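Local coordinates for fructosyl amine:oxygen oxidoreductase (Neosartorya fumigata, PDB 4WCT), which probably catalyses the FAD-dependent oxidative deglycation of fructosyl amines (Amadori products), with molecular oxygen as the electron acceptor, at residues 180-183 / 184-188; 270-273 / 274-277. One frame throughout, in Å; residues are numbered along the deposited sequence.

Contact 1 (180-183 / 184-188)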
ATOM      1  N   HIS A 180      -6.933 -10.223  -2.449  1.00  8.17           N
ATOM      2  CA  HIS A 180      -6.741 -10.041  -3.865  1.00  8.14           C
ATOM      3  C   HIS A 180      -6.977  -8.587  -4.200  1.00  8.45           C
ATOM      4  O   HIS A 180      -8.112  -8.178  -4.482  1.00  8.54           O
ATOM      5  CB  HIS A 180      -7.656 -10.936  -4.684  1.00  9.56           C
ATOM      6  CG  HIS A 180      -7.188 -11.129  -6.091  1.00 10.22           C
ATOM      7  ND1 HIS A 180      -6.865 -10.081  -6.930  1.00  9.94           N
ATOM      8  CD2 HIS A 180      -6.875 -12.261  -6.767  1.00 10.43           C
ATOM      9  CE1 HIS A 180      -6.402 -10.560  -8.068  1.00 12.49           C
ATOM     10  NE2 HIS A 180      -6.425 -11.884  -8.004  1.00 12.07           N
ATOM     11  N   ALA A 181      -5.941  -7.779  -4.048  1.00  8.57           N
ATOM     12  CA  ALA A 181      -6.122  -6.309  -4.042  1.00  8.28           C
ATOM     13  C   ALA A 181      -6.662  -5.829  -5.384  1.00  9.19           C
ATOM     14  O   ALA A 181      -7.555  -4.945  -5.432  1.00  9.26           O
ATOM     15  CB  ALA A 181      -4.807  -5.601  -3.704  1.00  9.12           C
ATOM     16  N   LYS A 182      -6.142  -6.395  -6.466  0.50  8.30           N
ATOM     17  CA  LYS A 182      -6.535  -5.982  -7.803  0.50  8.71           C
ATOM     18  C   LYS A 182      -8.027  -6.222  -8.035  0.50  8.86           C
ATOM     19  O   LYS A 182      -8.771  -5.303  -8.423  0.50  9.11           O
ATOM     20  CB  LYS A 182      -5.728  -6.746  -8.830  0.50  8.01           C
ATOM     21  CG  LYS A 182      -6.082  -6.405 -10.259  0.50  8.62           C
ATOM     22  CD  LYS A 182      -5.188  -7.179 -11.198  0.50  9.08           C
ATOM     23  CE  LYS A 182      -5.346  -6.744 -12.640  0.50  9.77           C
ATOM     24  NZ  LYS A 182      -4.285  -7.404 -13.443  0.50 11.75           N
ATOM     25  N   LYS A 183      -8.479  -7.445  -7.760  1.00  9.45           N
ATOM     26  CA  LYS A 183      -9.907  -7.764  -7.934  1.00  8.23           C
ATOM     27  C   LYS A 183     -10.817  -7.011  -6.977  1.00  9.16           C
ATOM     28  O   LYS A 183     -11.934  -6.602  -7.367  1.00  8.63           O
ATOM     29  CB  LYS A 183     -10.161  -9.274  -7.818  1.00  9.65           C
ATOM     30  CG  LYS A 183      -9.741 -10.029  -9.056  1.00 11.74           C
ATOM     31  CD  LYS A 183     -10.014 -11.520  -8.948  1.00 16.77           C
ATOM     32  CE  LYS A 183      -9.462 -12.189 -10.187  1.00 21.15           C
ATOM     33  NZ  LYS A 183      -9.893 -13.595 -10.234  1.00 24.51           N
ATOM     34  N   ALA A 184     -10.329  -6.735  -5.768  1.00  7.81           N
ATOM     35  CA  ALA A 184     -11.137  -6.005  -4.812  1.00  7.34           C
ATOM     36  C   ALA A 184     -11.273  -4.539  -5.234  1.00  8.83           C
ATOM     37  O   ALA A 184     -12.318  -3.943  -5.115  1.00  7.85           O
ATOM     38  CB  ALA A 184     -10.546  -6.121  -3.435  1.00  8.66           C
ATOM     39  N   MET A 185     -10.217  -3.977  -5.795  1.00  8.17           N
ATOM     40  CA  MET A 185     -10.265  -2.598  -6.293  1.00  8.59           C
ATOM     41  C   MET A 185     -11.214  -2.499  -7.495  1.00  8.28           C
ATOM     42  O   MET A 185     -12.040  -1.588  -7.568  1.00  8.83           O
ATOM     43  CB  MET A 185      -8.848  -2.115  -6.659  1.00 11.07           C
ATOM     44  CG  MET A 185      -8.840  -0.720  -7.215  1.00 11.56           C
ATOM     45  SD  MET A 185      -7.114  -0.127  -7.372  1.00 17.18           S
ATOM     46  CE  MET A 185      -6.425  -1.371  -8.399  1.00 13.51           C
ATOM     47  N   ILE A 186     -11.149  -3.472  -8.391  1.00  8.48           N
ATOM     48  CA  ILE A 186     -12.057  -3.554  -9.539  1.00  9.71           C
ATOM     49  C   ILE A 186     -13.507  -3.706  -9.063  1.00  9.22           C
ATOM     50  O   ILE A 186     -14.431  -3.076  -9.603  1.00  9.42           O
ATOM     51  CB  ILE A 186     -11.684  -4.723 -10.456  1.00 10.53           C
ATOM     52  CG1 ILE A 186     -10.329  -4.429 -11.161  1.00 11.34           C
ATOM     53  CG2 ILE A 186     -12.777  -4.958 -11.487  1.00 11.42           C
ATOM     54  CD1 ILE A 186      -9.731  -5.582 -11.943  1.00  9.69           C
ATOM     55  N   SER A 187     -13.698  -4.514  -8.047  1.00  7.69           N
ATOM     56  CA  SER A 187     -15.017  -4.704  -7.435  1.00  8.40           C
ATOM     57  C   SER A 187     -15.564  -3.391  -6.898  1.00  8.61           C
ATOM     58  O   SER A 187     -16.731  -3.047  -7.146  1.00  8.89           O
ATOM     59  CB  SER A 187     -14.952  -5.793  -6.350  1.00  9.24           C
ATOM     60  OG  SER A 187     -16.212  -6.018  -5.732  1.00  9.73           O
ATOM     61  N   ALA A 188     -14.729  -2.623  -6.198  1.00  8.07           N
ATOM     62  CA  ALA A 188     -15.162  -1.343  -5.650  1.00  8.27           C
ATOM     63  C   ALA A 188     -15.514  -0.336  -6.745  1.00  7.74           C
ATOM     64  O   ALA A 188     -16.537   0.355  -6.676  1.00  9.12           O
ATOM     65  CB  ALA A 188     -14.115  -0.821  -4.701  1.00  9.18           C
TER
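His180 and Ala184 join across the first turn of helix 181-194, where His180 is the N-cap. Ala184 N donates to His180 O at 2.9 Å, opening the i to i+4 ladder that continues with Met185 N on Ala181 O, Ile186 N on Lys182 O and Ser187 N on Lys183 O. The His180 ring turns back over this end: with chi1 at -160°, CG points away from its own backbone N, and ND1 accepts from Lys183 N at 3.2 Å. That N-H is directed well at the nitrogen but arrives 33° out of the ring plane. Lys183 CG covers one ring face near its rim, while Lys182 CB lies in the plane at the edge, contacts that would restrict the ring's rotation, together with the ND1 bond. Lys183 then extends to a salt bridge with Asp292 and a second with Glu291. On the neighbouring flank the Lys182 and Ile186 side chains travel alongside each other in a common direction, with CG of the lysine 4.1 Å from CD1 of the isoleucine. The Ile186 chi1 of -69° sets CG1 beside its backbone N and over Lys182 O, at 3.3 Å. Met185 and Ala184 pack on Met393 of helix 393-404, and the Met185 side chain is about 5 Å from the bound FAD at the nearest atoms, placing the start of this helix beside the cofactor. Ser187 OG bonds to the carbonyl of Val107, while its CB sits 3.3 Å from Lys183 O, the same oxygen that receives Ser187 N at 2.8 Å.

Contact 2 (270-273 / 274-277)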
ATOM      1  N   LYS A 270      -1.093 -27.211  -7.282  1.00 12.34           N
ATOM      2  CA  LYS A 270      -2.238 -27.619  -6.499  1.00 12.92           C
ATOM      3  C   LYS A 270      -1.932 -27.789  -5.022  1.00 13.20           C
ATOM      4  O   LYS A 270      -2.841 -27.766  -4.226  1.00 16.32           O
ATOM      5  CB  LYS A 270      -2.840 -28.909  -7.088  1.00 13.84           C
ATOM      6  CG  LYS A 270      -3.278 -28.740  -8.537  1.00 17.17           C
ATOM      7  CD  LYS A 270      -4.019 -29.972  -9.042  1.00 23.57           C
ATOM      8  CE  LYS A 270      -4.436 -29.810 -10.495  1.00 26.95           C
ATOM      9  NZ  LYS A 270      -4.754 -31.151 -11.041  1.00 31.23           N
ATOM     10  N   GLN A 271      -0.664 -27.962  -4.654  1.00 10.83           N
ATOM     11  CA  GLN A 271      -0.262 -27.996  -3.260  1.00 11.10           C
ATOM     12  C   GLN A 271      -0.239 -26.633  -2.594  1.00 11.40           C
ATOM     13  O   GLN A 271      -0.306 -26.542  -1.359  1.00 12.43           O
ATOM     14  CB  GLN A 271       1.121 -28.674  -3.073  1.00 12.98           C
ATOM     15  CG  GLN A 271       1.128 -30.174  -3.258  1.00 15.53           C
ATOM     16  CD  GLN A 271       0.232 -30.869  -2.268  1.00 14.74           C
ATOM     17  OE1 GLN A 271      -0.925 -31.198  -2.607  1.00 15.87           O
ATOM     18  NE2 GLN A 271       0.770 -31.175  -1.060  1.00 12.22           N
ATOM     19  N   TYR A 272      -0.135 -25.583  -3.402  1.00 11.16           N
ATOM     20  CA  TYR A 272       0.146 -24.240  -2.913  1.00 10.45           C
ATOM     21  C   TYR A 272      -1.160 -23.490  -2.656  1.00 13.50           C
ATOM     22  O   TYR A 272      -1.443 -22.478  -3.288  1.00 13.65           O
ATOM     23  CB  TYR A 272       1.000 -23.447  -3.914  1.00 10.88           C
ATOM     24  CG  TYR A 272       2.437 -23.927  -4.080  1.00  9.78           C
ATOM     25  CD1 TYR A 272       2.722 -25.034  -4.870  1.00 10.92           C
ATOM     26  CD2 TYR A 272       3.510 -23.145  -3.633  1.00 10.95           C
ATOM     27  CE1 TYR A 272       4.001 -25.458  -5.059  1.00 11.90           C
ATOM     28  CE2 TYR A 272       4.815 -23.569  -3.806  1.00 11.43           C
ATOM     29  CZ  TYR A 272       5.056 -24.723  -4.510  1.00 13.93           C
ATOM     30  OH  TYR A 272       6.342 -25.140  -4.764  1.00 15.80           O
ATOM     31  N   ARG A 273      -1.965 -24.027  -1.756  1.00 12.03           N
ATOM     32  CA  ARG A 273      -3.306 -23.508  -1.523  1.00 14.67           C
ATOM     33  C   ARG A 273      -3.542 -23.234  -0.056  1.00 12.74           C
ATOM     34  O   ARG A 273      -3.071 -23.974   0.831  1.00 12.99           O
ATOM     35  CB  ARG A 273      -4.354 -24.502  -2.005  1.00 21.77           C
ATOM     36  CG  ARG A 273      -4.497 -24.588  -3.500  1.00 29.29           C
ATOM     37  CD  ARG A 273      -5.306 -25.834  -3.848  1.00 38.69           C
ATOM     38  NE  ARG A 273      -5.540 -25.963  -5.281  1.00 49.25           N
ATOM     39  CZ  ARG A 273      -6.131 -27.008  -5.850  1.00 49.60           C
ATOM     40  NH1 ARG A 273      -6.512 -28.036  -5.108  1.00 62.38           N
ATOM     41  NH2 ARG A 273      -6.300 -27.043  -7.165  1.00 53.33           N
ATOM     42  N   ASN A 274      -4.235 -22.133   0.229  0.50 11.57           N
ATOM     43  CA  ASN A 274      -4.592 -21.780   1.589  0.50 13.89           C
ATOM     44  C   ASN A 274      -3.374 -21.482   2.472  0.50 11.65           C
ATOM     45  O   ASN A 274      -3.367 -21.808   3.671  0.50 11.61           O
ATOM     46  CB  ASN A 274      -5.407 -22.905   2.230  0.50 18.05           C
ATOM     47  CG  ASN A 274      -6.388 -22.394   3.264  0.50 21.80           C
ATOM     48  OD1 ASN A 274      -6.893 -21.282   3.151  0.50 29.67           O
ATOM     49  ND2 ASN A 274      -6.669 -23.209   4.268  0.50 26.57           N
ATOM     50  N   LEU A 275      -2.386 -20.792   1.910  1.00  8.21           N
ATOM     51  CA  LEU A 275      -1.110 -20.632   2.552  1.00  8.45           C
ATOM     52  C   LEU A 275      -1.080 -19.400   3.452  1.00  8.50           C
ATOM     53  O   LEU A 275      -1.477 -18.324   3.014  1.00  8.86           O
ATOM     54  CB  LEU A 275      -0.014 -20.486   1.487  1.00  8.11           C
ATOM     55  CG  LEU A 275       0.179 -21.645   0.494  1.00  7.83           C
ATOM     56  CD1 LEU A 275       1.350 -21.374  -0.423  1.00  8.98           C
ATOM     57  CD2 LEU A 275       0.349 -22.986   1.205  1.00  9.49           C
ATOM     58  N   PRO A 276      -0.584 -19.542   4.682  1.00  7.69           N
ATOM     59  CA  PRO A 276      -0.317 -18.316   5.413  1.00  8.09           C
ATOM     60  C   PRO A 276       0.740 -17.487   4.684  1.00  9.76           C
ATOM     61  O   PRO A 276       1.617 -18.037   3.998  1.00  8.96           O
ATOM     62  CB  PRO A 276       0.219 -18.797   6.745  1.00  8.57           C
ATOM     63  CG  PRO A 276       0.790 -20.135   6.461  1.00 11.03           C
ATOM     64  CD  PRO A 276      -0.078 -20.727   5.390  1.00  9.42           C
ATOM     65  N   VAL A 277       0.680 -16.172   4.856  1.00  8.77           N
ATOM     66  CA  VAL A 277       1.753 -15.312   4.338  1.00  9.02           C
ATOM     67  C   VAL A 277       3.021 -15.659   5.093  1.00  9.41           C
ATOM     68  O   VAL A 277       2.987 -15.758   6.314  1.00 10.82           O
ATOM     69  CB  VAL A 277       1.390 -13.836   4.554  1.00 11.60           C
ATOM     70  CG1 VAL A 277       2.514 -12.907   4.100  1.00 12.88           C
ATOM     71  CG2 VAL A 277       0.085 -13.502   3.824  1.00 12.19           C
TER
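An inverse gamma turn centred on Tyr272 bends the loop between strands 253-263 and 277-280, and Leu275 folds back against it. The turn is closed by a weak backbone bond from Arg273 N to Gln271 O, 3.0 Å long. Across the bend the contact is apolar: Leu275 CD1 meets Tyr272 CB at 4.1 Å and approaches the phenol ring obliquely. Its branch carbon CG rests 3.9 Å from Tyr272 C and CD2 3.9 Å from Arg273 N, so the forked end of the leucine lies against the peptide link from Tyr272 to Arg273. A chi1 of -60° puts Leu275 CG beside its own backbone N, which turns the fork back toward the preceding residues. The tyrosine is buried, and its OH is hydrogen-bonded to His346 NE2. Arg273 takes the solvent side instead; its chain is extended from CG to NE and carries the guanidinium back beside Lys270, whose CA lies 3.8 Å above one face, toward the rim. Asn274, two residues after the turn's centre, has a left-handed backbone (phi 64°, psi 40°). Both amides beyond the bend are gripped by one carboxylate, Asn274 N by Glu288 OE1 and Leu275 N by Glu288 OE2, while Leu275 O accepts from Thr115 OG1. Leu275 also touches Phe286 of strand 284-287 and Pro156; beyond it Pro276 packs on Ile118, and Val277 begins strand 277-280, which pairs in parallel with strand 117-121 and antiparallel with strand 284-287.

The centre of contact 1 lies about 13 Å from the centre of the chain and that of contact 2 about 22 Å; the two centres are 20 Å apart and the contacts do not touch. Residues 180-188 start a helix beside the FAD, whereas 270-277 leads into a strand of the mixed sheet that also holds strands 117-121 and 284-287. Both are partly buried, but contact 1 has no fully exposed member, while contact 2 pairs a buried tyrosine and leucine, with three exposed residues around them. Regular backbone bonds join the two halves of contact 1; in contact 2 apolar packing does so. Acidic side chains from outside the segments bind both, at a lysine ammonium in the first and at main-chain amides in the second.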